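Local coordinates for nucleoside kinase (Methanococcus jannaschii, PDB 2C49), which catalyses the metal-dependent transfer of phosphate from ATP to nucleosides, chiefly inosine, guanosine and cytidine, giving nucleoside monophosphates, at residues V11-L16 against E95-W100; P232-G237 against T273-V278; G267-A272 against E295-H300. All coordinates share one frame; numbering follows the deposited sequence.

Contact 1 of 3, residues V11-L16 against E95-W100; sequences VGHTAL and ETPKAW. With ADN (adenosine), chain C.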
loop_
_atom_site.group_PDB
_atom_site.type_symbol
_atom_site.label_atom_id
_atom_site.label_comp_id
_atom_site.label_asym_id
_atom_site.label_seq_id
_atom_site.Cartn_x
_atom_site.Cartn_y
_atom_site.Cartn_z
ATOM N N VAL A 11 6.424 4.455 -24.048
ATOM C CA VAL A 11 6.429 3.021 -23.773
ATOM C C VAL A 11 6.876 2.824 -22.364
ATOM O O VAL A 11 7.897 3.387 -21.971
ATOM C CB VAL A 11 7.424 2.273 -24.682
ATOM C CG1 VAL A 11 7.365 0.737 -24.410
ATOM C CG2 VAL A 11 7.116 2.555 -26.167
ATOM N N GLY A 12 6.133 1.995 -21.603
ATOM C CA GLY A 12 6.506 1.733 -20.207
ATOM C C GLY A 12 5.255 1.720 -19.338
ATOM O O GLY A 12 4.100 1.725 -19.825
ATOM N N HIS A 13 5.465 1.767 -18.041
ATOM C CA HIS A 13 4.369 1.557 -17.099
ATOM C C HIS A 13 3.319 2.648 -17.075
ATOM O O HIS A 13 3.639 3.847 -17.078
ATOM C CB HIS A 13 4.918 1.469 -15.674
ATOM C CG HIS A 13 5.884 0.343 -15.464
ATOM N ND1 HIS A 13 5.534 -0.986 -15.600
ATOM C CD2 HIS A 13 7.186 0.358 -15.086
ATOM C CE1 HIS A 13 6.585 -1.737 -15.315
ATOM N NE2 HIS A 13 7.604 -0.940 -15.035
ATOM N N THR A 14 2.075 2.188 -17.000
ATOM C CA THR A 14 0.957 2.914 -16.457
ATOM C C THR A 14 0.637 2.315 -15.079
ATOM O O THR A 14 0.563 1.098 -14.919
ATOM C CB THR A 14 -0.251 2.732 -17.398
ATOM O OG1 THR A 14 0.103 3.327 -18.662
ATOM C CG2 THR A 14 -1.458 3.606 -16.900
ATOM N N ALA A 15 0.443 3.156 -14.074
ATOM C CA ALA A 15 0.365 2.639 -12.700
ATOM C C ALA A 15 -0.519 3.509 -11.838
ATOM O O ALA A 15 -0.755 4.655 -12.190
ATOM C CB ALA A 15 1.792 2.568 -12.082
ATOM N N LEU A 16 -1.002 2.957 -10.718
ATOM C CA LEU A 16 -1.656 3.717 -9.656
ATOM C C LEU A 16 -0.660 3.872 -8.484
ATOM O O LEU A 16 -0.010 2.919 -8.060
ATOM C CB LEU A 16 -2.971 3.060 -9.168
ATOM C CG LEU A 16 -4.050 3.052 -10.248
ATOM C CD1 LEU A 16 -5.207 2.156 -9.914
ATOM C CD2 LEU A 16 -4.524 4.506 -10.571
ATOM N N GLU A 95 -3.176 -7.512 -12.114
ATOM C CA GLU A 95 -3.593 -6.161 -11.802
ATOM C C GLU A 95 -2.679 -5.094 -12.409
ATOM O O GLU A 95 -1.506 -5.357 -12.754
ATOM C CB GLU A 95 -3.830 -6.004 -10.282
ATOM C CG GLU A 95 -2.798 -5.236 -9.471
ATOM C CD GLU A 95 -3.124 -5.184 -7.980
ATOM O OE1 GLU A 95 -4.326 -5.171 -7.615
ATOM O OE2 GLU A 95 -2.180 -5.220 -7.159
ATOM N N THR A 96 -3.233 -3.898 -12.596
ATOM C CA THR A 96 -2.446 -2.776 -13.073
ATOM C C THR A 96 -1.264 -2.594 -12.092
ATOM O O THR A 96 -1.437 -2.789 -10.901
ATOM C CB THR A 96 -3.344 -1.547 -13.172
ATOM O OG1 THR A 96 -4.338 -1.788 -14.197
ATOM C CG2 THR A 96 -2.575 -0.335 -13.688
ATOM N N PRO A 97 -0.064 -2.273 -12.591
ATOM C CA PRO A 97 1.072 -1.984 -11.701
ATOM C C PRO A 97 0.793 -0.880 -10.673
ATOM O O PRO A 97 0.011 0.041 -10.915
ATOM C CB PRO A 97 2.168 -1.546 -12.675
ATOM C CG PRO A 97 1.814 -2.322 -13.952
ATOM C CD PRO A 97 0.330 -2.234 -14.015
ATOM N N LYS A 98 1.437 -0.998 -9.524
ATOM C CA LYS A 98 1.145 -0.088 -8.405
ATOM C C LYS A 98 2.428 0.299 -7.699
ATOM O O LYS A 98 3.313 -0.530 -7.539
ATOM C CB LYS A 98 0.199 -0.713 -7.394
ATOM C CG LYS A 98 -1.280 -0.583 -7.772
ATOM C CD LYS A 98 -2.088 -1.682 -7.147
ATOM C CE LYS A 98 -3.590 -1.522 -7.505
ATOM N NZ LYS A 98 -3.839 -1.947 -8.938
ATOM N N ALA A 99 2.491 1.555 -7.266
ATOM C CA ALA A 99 3.688 2.077 -6.609
ATOM C C ALA A 99 3.352 2.632 -5.221
ATOM O O ALA A 99 2.322 3.276 -5.051
ATOM C CB ALA A 99 4.328 3.170 -7.496
ATOM N N TRP A 100 4.233 2.378 -4.256
ATOM C CA TRP A 100 4.184 3.000 -2.927
ATOM C C TRP A 100 5.440 3.849 -2.819
ATOM O O TRP A 100 6.566 3.324 -2.810
ATOM C CB TRP A 100 4.152 1.951 -1.809
ATOM C CG TRP A 100 2.809 1.343 -1.656
ATOM C CD1 TRP A 100 1.879 1.632 -0.693
ATOM C CD2 TRP A 100 2.220 0.328 -2.487
ATOM N NE1 TRP A 100 0.753 0.856 -0.856
ATOM C CE2 TRP A 100 0.926 0.051 -1.960
ATOM C CE3 TRP A 100 2.657 -0.400 -3.607
ATOM C CZ2 TRP A 100 0.055 -0.870 -2.544
ATOM C CZ3 TRP A 100 1.787 -1.331 -4.178
ATOM C CH2 TRP A 100 0.493 -1.549 -3.643
HETATM O "O5'" ADN C . 8.477 8.579 -12.374
HETATM C "C5'" ADN C . 7.530 8.621 -11.307
HETATM C "C4'" ADN C . 6.664 7.367 -11.464
HETATM O "O4'" ADN C . 7.426 6.159 -11.463
HETATM C "C3'" ADN C . 5.387 7.132 -10.627
HETATM O "O3'" ADN C . 4.161 7.563 -11.215
HETATM C "C2'" ADN C . 5.372 5.630 -10.285
HETATM O "O2'" ADN C . 4.279 4.906 -10.843
HETATM C "C1'" ADN C . 6.644 5.086 -10.934
HETATM N N9 ADN C . 7.456 4.192 -10.142
HETATM C C8 ADN C . 7.796 4.286 -8.833
HETATM N N7 ADN C . 8.622 3.251 -8.488
HETATM C C5 ADN C . 8.842 2.524 -9.587
HETATM C C6 ADN C . 9.555 1.322 -10.032
HETATM N N6 ADN C . 10.291 0.688 -9.137
HETATM N N1 ADN C . 9.473 0.884 -11.313
HETATM C C2 ADN C . 8.762 1.529 -12.267
HETATM N N3 ADN C . 8.080 2.650 -11.985
HETATM C C4 ADN C . 8.083 3.148 -10.639
#
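Leu16 pairs with Lys98 in a parallel beta bridge, their CA atoms 4.9 Å apart, where strands 15-21 and 98-103 begin to run side by side in the four-stranded lid sheet of this PfkB-family (ribokinase-like) kinase. Two backbone hydrogen bonds define the bridge. Leu16 N donates to Pro97 O at 3.1 Å (N-H...O angle 155°), and Ala99 N to Leu16 O at 3.0 Å, so Leu16 is gripped through both its N and its O.

The remaining backbone contacts are softer. Lys98 CA and Ala15 CA make CA-H...O contacts with Leu16 O and Pro97 O, while the ring of Pro97 covers the buried Thr14 O, which has no hydrogen-bond partner in the model, with CD 3.5 Å from it.

Charge gathers at Lys98. Its chain bends at the last torsion (chi4 75°), which brings NZ back to Thr96 O at 3.2 Å; NZ also forms salt bridges with Glu95 and with Asp68. An alanine here would probably leave the carboxylates of Asp68 and Glu95 without their shared positive partner and Thr96 O without this donor.

The same segments border the bound nucleoside. Ala15 CB and Ala99 CB both pack near the ribose O2' of adenosine; Asp17 hydrogen-bonds the nucleoside. His13, hydrogen-bonded through NE2 to Asp164, places CD2 3.4 Å from adenosine C2.

Contact 2 of 3, residues P232-G237 against T273-V278; sequences PCIKAG and TASFVV. With ANP (phosphoaminophosphonic acid-adenylate ester), chain F.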
loop_
_atom_site.group_PDB
_atom_site.type_symbol
_atom_site.label_atom_id
_atom_site.label_comp_id
_atom_site.label_asym_id
_atom_site.label_seq_id
_atom_site.Cartn_x
_atom_site.Cartn_y
_atom_site.Cartn_z
ATOM N N PRO A 232 19.325 25.538 -15.462
ATOM C CA PRO A 232 19.019 25.898 -14.078
ATOM C C PRO A 232 17.761 25.199 -13.594
ATOM O O PRO A 232 16.938 24.723 -14.394
ATOM C CB PRO A 232 18.815 27.434 -14.137
ATOM C CG PRO A 232 18.384 27.706 -15.583
ATOM C CD PRO A 232 19.094 26.655 -16.404
ATOM N N CYS A 233 17.634 25.087 -12.284
ATOM C CA CYS A 233 16.357 24.724 -11.697
ATOM C C CYS A 233 15.521 25.994 -11.703
ATOM O O CYS A 233 16.001 27.061 -11.342
ATOM C CB CYS A 233 16.525 24.211 -10.272
ATOM S SG CYS A 233 14.999 23.592 -9.541
ATOM N N ILE A 234 14.283 25.863 -12.149
ATOM C CA ILE A 234 13.377 26.987 -12.248
ATOM C C ILE A 234 12.499 26.885 -11.033
ATOM O O ILE A 234 11.857 25.851 -10.811
ATOM C CB ILE A 234 12.561 26.904 -13.578
ATOM C CG1 ILE A 234 13.406 27.431 -14.745
ATOM C CG2 ILE A 234 11.223 27.652 -13.467
ATOM C CD1 ILE A 234 13.028 26.933 -16.106
ATOM N N LYS A 235 12.519 27.933 -10.212
ATOM C CA LYS A 235 11.679 27.989 -9.025
ATOM C C LYS A 235 10.225 27.533 -9.319
ATOM O O LYS A 235 9.611 27.882 -10.341
ATOM C CB LYS A 235 11.687 29.412 -8.420
ATOM C CG LYS A 235 12.559 29.504 -7.146
ATOM C CD LYS A 235 12.751 30.950 -6.694
ATOM C CE LYS A 235 14.193 31.199 -6.255
ATOM N NZ LYS A 235 14.270 31.811 -4.894
ATOM N N ALA A 236 9.704 26.730 -8.404
ATOM C CA ALA A 236 8.275 26.479 -8.310
ATOM C C ALA A 236 7.689 27.426 -7.249
ATOM O O ALA A 236 8.423 28.171 -6.589
ATOM C CB ALA A 236 8.044 25.037 -7.887
ATOM N N GLY A 237 6.305 27.489 -7.082
ATOM C CA GLY A 237 5.562 28.075 -5.982
ATOM C C GLY A 237 5.164 27.007 -4.979
ATOM O O GLY A 237 4.250 26.222 -5.238
ATOM N N THR A 273 8.388 23.035 -16.799
ATOM C CA THR A 273 7.249 22.125 -16.733
ATOM C C THR A 273 7.262 21.455 -15.373
ATOM O O THR A 273 6.234 21.429 -14.695
ATOM C CB THR A 273 7.317 21.053 -17.835
ATOM O OG1 THR A 273 7.318 21.693 -19.118
ATOM C CG2 THR A 273 6.041 20.190 -17.837
ATOM N N ALA A 274 8.429 20.952 -14.974
ATOM C CA ALA A 274 8.592 20.277 -13.686
ATOM C C ALA A 274 8.268 21.180 -12.478
ATOM O O ALA A 274 7.692 20.719 -11.471
ATOM C CB ALA A 274 9.995 19.654 -13.576
ATOM N N SER A 275 8.609 22.471 -12.592
ATOM C CA SER A 275 8.319 23.438 -11.537
ATOM C C SER A 275 6.834 23.595 -11.231
ATOM O O SER A 275 6.471 23.934 -10.108
ATOM C CB SER A 275 8.965 24.806 -11.832
ATOM O OG SER A 275 8.242 25.499 -12.845
ATOM N N PHE A 276 5.976 23.349 -12.228
ATOM C CA PHE A 276 4.527 23.364 -12.017
ATOM C C PHE A 276 4.020 22.073 -11.350
ATOM O O PHE A 276 3.194 22.119 -10.441
ATOM C CB PHE A 276 3.786 23.542 -13.349
ATOM C CG PHE A 276 3.745 24.956 -13.834
ATOM C CD1 PHE A 276 4.621 25.380 -14.836
ATOM C CD2 PHE A 276 2.822 25.866 -13.308
ATOM C CE1 PHE A 276 4.584 26.714 -15.295
ATOM C CE2 PHE A 276 2.771 27.190 -13.776
ATOM C CZ PHE A 276 3.661 27.605 -14.779
ATOM N N VAL A 277 4.526 20.940 -11.821
ATOM C CA VAL A 277 4.078 19.618 -11.349
ATOM C C VAL A 277 4.372 19.406 -9.862
ATOM O O VAL A 277 3.503 18.901 -9.129
ATOM C CB VAL A 277 4.643 18.478 -12.259
ATOM C CG1 VAL A 277 4.414 17.066 -11.680
ATOM C CG2 VAL A 277 4.042 18.576 -13.664
ATOM N N VAL A 278 5.569 19.802 -9.413
ATOM C CA VAL A 278 5.949 19.710 -7.982
ATOM C C VAL A 278 5.117 20.564 -6.990
ATOM O O VAL A 278 5.316 20.496 -5.778
ATOM C CB VAL A 278 7.468 20.027 -7.747
ATOM C CG1 VAL A 278 8.367 19.114 -8.537
ATOM C CG2 VAL A 278 7.786 21.522 -8.017
HETATM P PG ANP F . 12.010 11.051 -7.973
HETATM O O1G ANP F . 10.447 10.764 -8.098
HETATM O O2G ANP F . 12.544 10.792 -6.501
HETATM O O3G ANP F . 12.756 10.053 -8.968
HETATM P PB ANP F . 14.019 12.998 -8.857
HETATM O O1B ANP F . 15.009 12.558 -7.690
HETATM O O2B ANP F . 14.119 11.941 -10.057
HETATM N N3B ANP F . 12.376 12.729 -8.338
HETATM P PA ANP F . 14.803 14.883 -10.768
HETATM O O1A ANP F . 16.371 14.792 -11.050
HETATM O O2A ANP F . 14.018 13.933 -11.781
HETATM O O3A ANP F . 14.335 14.556 -9.256
HETATM O "O5'" ANP F . 14.333 16.394 -11.078
HETATM C "C5'" ANP F . 13.953 16.575 -12.426
HETATM C "C4'" ANP F . 13.880 18.050 -12.740
HETATM O "O4'" ANP F . 12.683 18.682 -12.252
HETATM C "C3'" ANP F . 15.066 18.929 -12.360
HETATM O "O3'" ANP F . 16.153 18.980 -13.245
HETATM C "C2'" ANP F . 14.456 20.240 -11.908
HETATM O "O2'" ANP F . 14.487 21.102 -13.050
HETATM C "C1'" ANP F . 12.967 19.985 -11.750
HETATM N N9 ANP F . 12.804 20.024 -10.276
HETATM C C8 ANP F . 13.150 19.075 -9.361
HETATM N N7 ANP F . 12.902 19.434 -8.062
HETATM C C5 ANP F . 12.386 20.670 -8.150
HETATM C C6 ANP F . 11.881 21.716 -7.241
HETATM N N6 ANP F . 11.893 21.430 -5.915
HETATM N N1 ANP F . 11.405 22.888 -7.749
HETATM C C2 ANP F . 11.372 23.185 -9.069
HETATM N N3 ANP F . 11.805 22.311 -10.013
HETATM C C4 ANP F . 12.336 21.031 -9.558
#
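Ser275 OG is gripped by two groups, hydrogen-bonding to Ala272 O one turn back in its helix and to Arg296 NH1, while on the loop side Ile234 CG2 packs against it at 3.7 Å. The torsion explains the first bond: with chi1 75°, OG sits between the backbone N and the carbonyl carbon and so leans back along the helix. CB is then left to face the loop, where it lies 3.2 Å from Ile234 O and slightly farther from Lys235 O. No hydrogen bond joins the two segments; they meet by van der Waals contact alone, over a modest 164 Å² of buried surface.

The second point of contact is Ala236, whose methyl points toward the helix. Its CB packs against Val278 CG2 at 3.5 Å. Next to it, Gly237 N is hydrogen-bonded to Glu279.

Between loop and helix lies the base of the bound ATP analogue. Cys233 SG, held anti to the backbone N (chi1 -174°), reaches over the base to stand 3.5 Å from N3, and Val278 CG2 approaches N1 at 3.9 Å from the opposite side. Ile234 O comes to 3.2 Å from C2, bringing a backbone carbonyl to that carbon. One residue before Ser275, Ala274 CB touches the ribose at O4', 3.2 Å away. The loop after strand 228-231 and the C-terminal part of helix 263-277 thus line the adenine part of the ATP site, one on each face of the base, in the large domain of a ribokinase-like kinase.

Contact 3 of 3, residues G267-A272 against E295-H300; sequences GLIGAA and ERLEKH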
loop_
_atom_site.group_PDB
_atom_site.type_symbol
_atom_site.label_atom_id
_atom_site.label_comp_id
_atom_site.label_asym_id
_atom_site.label_seq_id
_atom_site.Cartn_x
_atom_site.Cartn_y
_atom_site.Cartn_z
ATOM N N GLY A 267 15.598 21.900 -22.657
ATOM C CA GLY A 267 15.952 21.732 -21.257
ATOM C C GLY A 267 15.258 22.775 -20.388
ATOM O O GLY A 267 14.745 22.433 -19.316
ATOM N N LEU A 268 15.213 24.014 -20.864
ATOM C CA LEU A 268 14.565 25.108 -20.148
ATOM C C LEU A 268 13.076 24.854 -20.018
ATOM O O LEU A 268 12.528 25.038 -18.955
ATOM C CB LEU A 268 14.826 26.449 -20.841
ATOM C CG LEU A 268 16.218 27.096 -20.719
ATOM C CD1 LEU A 268 16.361 28.235 -21.733
ATOM C CD2 LEU A 268 16.491 27.567 -19.273
ATOM N N ILE A 269 12.441 24.376 -21.098
ATOM C CA ILE A 269 11.049 23.965 -21.041
ATOM C C ILE A 269 10.783 22.752 -20.105
ATOM O O ILE A 269 9.787 22.743 -19.394
ATOM C CB ILE A 269 10.481 23.711 -22.460
ATOM C CG1 ILE A 269 10.390 25.049 -23.245
ATOM C CG2 ILE A 269 9.115 23.003 -22.375
ATOM C CD1 ILE A 269 9.262 26.000 -22.815
ATOM N N GLY A 270 11.653 21.747 -20.121
ATOM C CA GLY A 270 11.559 20.622 -19.191
ATOM C C GLY A 270 11.588 21.134 -17.748
ATOM O O GLY A 270 10.791 20.725 -16.903
ATOM N N ALA A 271 12.496 22.066 -17.480
ATOM C CA ALA A 271 12.682 22.535 -16.113
ATOM C C ALA A 271 11.474 23.320 -15.626
ATOM O O ALA A 271 11.090 23.189 -14.446
ATOM C CB ALA A 271 13.954 23.360 -15.983
ATOM N N ALA A 272 10.882 24.125 -16.514
ATOM C CA ALA A 272 9.731 24.953 -16.139
ATOM C C ALA A 272 8.454 24.133 -16.041
ATOM O O ALA A 272 7.558 24.483 -15.264
ATOM C CB ALA A 272 9.554 26.138 -17.106
ATOM N N GLU A 295 5.304 31.251 -20.245
ATOM C CA GLU A 295 5.152 32.457 -19.425
ATOM C C GLU A 295 6.096 32.406 -18.221
ATOM O O GLU A 295 6.826 33.345 -17.977
ATOM C CB GLU A 295 3.694 32.631 -18.996
ATOM C CG GLU A 295 3.402 33.793 -18.069
ATOM C CD GLU A 295 1.923 33.874 -17.727
ATOM O OE1 GLU A 295 1.365 32.858 -17.250
ATOM O OE2 GLU A 295 1.316 34.939 -17.957
ATOM N N ARG A 296 6.093 31.288 -17.490
ATOM C CA ARG A 296 7.034 31.079 -16.385
ATOM C C ARG A 296 8.520 31.179 -16.796
ATOM O O ARG A 296 9.309 31.807 -16.086
ATOM C CB ARG A 296 6.768 29.735 -15.683
ATOM C CG ARG A 296 7.597 29.535 -14.434
ATOM C CD ARG A 296 7.110 28.410 -13.543
ATOM N NE ARG A 296 5.997 28.838 -12.687
ATOM C CZ ARG A 296 5.409 28.055 -11.783
ATOM N NH1 ARG A 296 5.836 26.811 -11.612
ATOM N NH2 ARG A 296 4.408 28.526 -11.031
ATOM N N LEU A 297 8.886 30.576 -17.931
ATOM C CA LEU A 297 10.269 30.597 -18.431
ATOM C C LEU A 297 10.812 31.998 -18.682
ATOM O O LEU A 297 11.927 32.318 -18.265
ATOM C CB LEU A 297 10.407 29.758 -19.719
ATOM C CG LEU A 297 11.643 28.877 -19.966
ATOM C CD1 LEU A 297 11.729 28.475 -21.450
ATOM C CD2 LEU A 297 12.964 29.495 -19.543
ATOM N N GLU A 298 10.021 32.831 -19.354
ATOM C CA GLU A 298 10.433 34.187 -19.712
ATOM C C GLU A 298 10.577 35.084 -18.475
ATOM O O GLU A 298 11.351 36.031 -18.485
ATOM C CB GLU A 298 9.479 34.788 -20.761
ATOM C CG GLU A 298 9.306 33.860 -21.962
ATOM C CD GLU A 298 8.313 34.330 -23.009
ATOM O OE1 GLU A 298 7.513 35.266 -22.747
ATOM O OE2 GLU A 298 8.340 33.740 -24.116
ATOM N N LYS A 299 9.852 34.745 -17.408
ATOM C CA LYS A 299 10.017 35.365 -16.088
ATOM C C LYS A 299 11.411 35.053 -15.504
ATOM O O LYS A 299 11.962 35.842 -14.725
ATOM C CB LYS A 299 8.905 34.877 -15.148
ATOM C CG LYS A 299 8.897 35.487 -13.755
ATOM C CD LYS A 299 7.796 34.879 -12.900
ATOM C CE LYS A 299 7.817 35.437 -11.486
ATOM N NZ LYS A 299 6.478 35.364 -10.840
ATOM N N HIS A 300 11.971 33.905 -15.889
ATOM C CA HIS A 300 13.370 33.567 -15.590
ATOM C C HIS A 300 14.345 34.213 -16.603
ATOM O O HIS A 300 13.978 35.161 -17.294
ATOM C CB HIS A 300 13.547 32.043 -15.557
ATOM C CG HIS A 300 14.808 31.593 -14.875
ATOM N ND1 HIS A 300 14.936 31.535 -13.502
ATOM C CD2 HIS A 300 15.990 31.152 -15.378
ATOM C CE1 HIS A 300 16.148 31.093 -13.188
ATOM N NE2 HIS A 300 16.806 30.850 -14.308
#
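Leu268 meets Leu297 first, its CB lying 3.8 Å from Leu297 CD1 and equally near CD2, so that the two branches of Leu297 straddle this one carbon. The side chains cross at about a right angle. Farther out, Leu268 CD2 touches Leu297 CD2 at 4.0 Å, and Pro232 packs on Leu268 from the loop that follows strand 228-231.

Ile269 starts out pointing away from helix 295-299, yet its CD1 turns back to Leu297 CD1 at 3.8 Å. Leu297 CD1 therefore lodges between Leu268 and Ile269. To reach there Leu297 takes chi1 -140°, well off a staggered position, which suggests some torsional cost paid for the fit. Val293 and Val294 extend the apolar surface under Ile269.

These are two helices of the large alpha/beta domain of the ribokinase-like fold, 263-277 and the C-terminal 290-299. Over the segments their axes approach to 9.6 Å, and the N-to-C directions stand 108° apart, so the contact is a steep crossing with a short overlap.

Ala272 makes the nearest backbone approach, CA to CA of Leu297 at 6.1 Å. Its methyl lies 4.5 Å from Leu297 CG, a loose contact. Its carbonyl O has Arg296 CD alongside at 4.3 Å, as the arginine's aliphatic part passes by to carry its guanidinium onward to a salt bridge with Glu279.

From the N terminus, contact 1 comes first: it closes a 78-residue loop and joins the beginnings of two lid strands beside the nucleoside. It is complete before contact 2 opens, and their centres lie about 25 Å apart. Contact 2 opens at 232-237, contact 3 at 267-272; contact 2 then closes at 273-278 and contact 3 at 295-300, so these two cross in the chain. Both use helix 263-277, tying it to the loop after strand 228-231 and to the C-terminal helix. They also touch directly, Ile234 CD1 packing on Leu268 O and Arg296 making a cation-pi contact with Phe276. Contacts 1 and 3 lie on opposite sides of the chain's centre.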